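Local coordinates for alpha-n-acetylglucosaminidase family protein (Clostridium perfringens, PDB 4A41) that probably hydrolyses terminal alpha-N-acetylglucosamine residues from glycans, the fragment here being a family 32 carbohydrate-binding module that binds galactose, at residues D122-G125 and S126-L130. Numbering follows the deposited sequence.
Sequences DDSG and SLKTL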
loop_
_atom_site.group_PDB
_atom_site.type_symbol
_atom_site.label_atom_id
_atom_site.label_comp_id
_atom_site.label_asym_id
_atom_site.label_seq_id
_atom_site.Cartn_x
_atom_site.Cartn_y
_atom_site.Cartn_z
ATOM N N ASP A 122 12.221 7.817 2.967
ATOM C CA ASP A 122 13.548 7.186 2.923
ATOM C C ASP A 122 13.423 5.692 2.639
ATOM O O ASP A 122 12.336 5.114 2.788
ATOM C CB ASP A 122 14.393 7.514 4.174
ATOM C CG ASP A 122 13.967 6.767 5.436
ATOM O OD1 ASP A 122 13.708 5.539 5.431
ATOM O OD2 ASP A 122 13.979 7.410 6.512
ATOM N N ASP A 123 14.514 5.076 2.196
ATOM C CA ASP A 123 14.452 3.665 1.834
ATOM C C ASP A 123 14.716 2.688 2.980
ATOM O O ASP A 123 14.881 1.477 2.748
ATOM C CB ASP A 123 15.342 3.371 0.638
ATOM C CG ASP A 123 16.824 3.496 0.950
ATOM O OD1 ASP A 123 17.224 3.553 2.138
ATOM O OD2 ASP A 123 17.608 3.510 -0.027
ATOM N N SER A 124 14.749 3.183 4.217
ATOM C CA SER A 124 14.892 2.314 5.370
ATOM C C SER A 124 13.615 1.489 5.636
ATOM O O SER A 124 12.535 1.794 5.086
ATOM C CB SER A 124 15.272 3.114 6.606
ATOM O OG SER A 124 14.114 3.648 7.247
ATOM N N GLY A 125 13.745 0.482 6.501
ATOM C CA GLY A 125 12.605 -0.339 6.933
ATOM C C GLY A 125 11.687 0.295 7.961
ATOM O O GLY A 125 10.794 -0.376 8.469
ATOM N N SER A 126 11.883 1.580 8.281
ATOM C CA SER A 126 11.040 2.232 9.274
ATOM C C SER A 126 9.597 2.349 8.794
ATOM O O SER A 126 9.344 2.569 7.610
ATOM C CB SER A 126 11.584 3.627 9.603
ATOM O OG SER A 126 11.507 4.458 8.482
ATOM N N LEU A 127 8.676 2.217 9.738
ATOM C CA LEU A 127 7.266 2.545 9.506
ATOM C C LEU A 127 7.158 3.961 8.990
ATOM O O LEU A 127 7.774 4.903 9.559
ATOM C CB LEU A 127 6.456 2.423 10.803
ATOM C CG LEU A 127 4.941 2.571 10.676
ATOM C CD1 LEU A 127 4.342 1.343 9.954
ATOM C CD2 LEU A 127 4.299 2.776 12.046
ATOM N N LYS A 128 6.387 4.125 7.923
ATOM C CA LYS A 128 6.139 5.444 7.350
ATOM C C LYS A 128 4.683 5.799 7.629
ATOM O O LYS A 128 3.752 5.049 7.272
ATOM C CB LYS A 128 6.414 5.487 5.833
ATOM C CG LYS A 128 7.812 5.011 5.367
ATOM C CD LYS A 128 8.950 5.690 6.185
ATOM C CE LYS A 128 10.335 5.417 5.540
ATOM N NZ LYS A 128 10.631 3.926 5.420
ATOM N N THR A 129 4.474 6.965 8.247
ATOM C CA THR A 129 3.129 7.376 8.635
ATOM C C THR A 129 2.693 8.639 7.908
ATOM O O THR A 129 3.448 9.633 7.833
ATOM C CB THR A 129 3.088 7.625 10.163
ATOM O OG1 THR A 129 3.436 6.416 10.841
ATOM C CG2 THR A 129 1.720 8.103 10.630
ATOM N N LEU A 130 1.473 8.590 7.391
ATOM C CA LEU A 130 0.824 9.771 6.778
ATOM C C LEU A 130 -0.334 10.186 7.638
ATOM O O LEU A 130 -1.128 9.361 8.073
ATOM C CB LEU A 130 0.332 9.476 5.360
ATOM C CG LEU A 130 1.392 8.947 4.378
ATOM C CD1 LEU A 130 0.751 8.490 3.090
ATOM C CD2 LEU A 130 2.454 10.012 4.122
HETATM O O HOH W 1 10.210 3.451 2.443
HETATM O O HOH W 2 13.210 6.567 8.841
#
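Lys128 reaches back to Asp122 and Ser124, and Ser126 meets Ser124 across the turn, in the loop that carries this beta-sandwich module from strand 113-120 to strand 128-137; the turn illustrates how one lysine can organise a loop from within. The loop opens with an Asx turn: Asp122 OD1 accepts the backbone N-H of Ser124 at 2.8 Å. The hydroxyl of the same serine donates to that oxygen on its syn side, 22° out of the carboxylate plane, while the backbone N-H arrives on the anti side but over the same face. Two bonds to one oxygen restrain the rotation of the carboxylate. Ser124 OG also accepts the backbone N-H of Ser126 at 3.2 Å along a nearly straight line (165°), joining the Asx turn to the following residues. Ser126 OG lies 3.0 Å from Ser124 OG and accepts a weak bond from Lys128 NZ.

Lys128 supplies the centre. Bends at its second and fourth torsions curl the chain and bring NZ in among the loop's carbonyl oxygens, where it donates to Ser126 O at 2.9 Å and more weakly to Ser124 O and Asp122 O. Lys128 NZ also forms a salt bridge with Asp122 OD1 at 3.5 Å, the two side chains meeting at about a right angle; its charge would be expected to favour an ionised carboxylate. Trp121 and Pro90 pack against the lysine, whose backbone is bonded to Tyr88 of the adjoining strand. One water donates to Asp122 O and accepts from Lys128 NZ, and a second links Ser126 OG to Asp122 OD2, donating to that carboxylate oxygen at 2.6 Å.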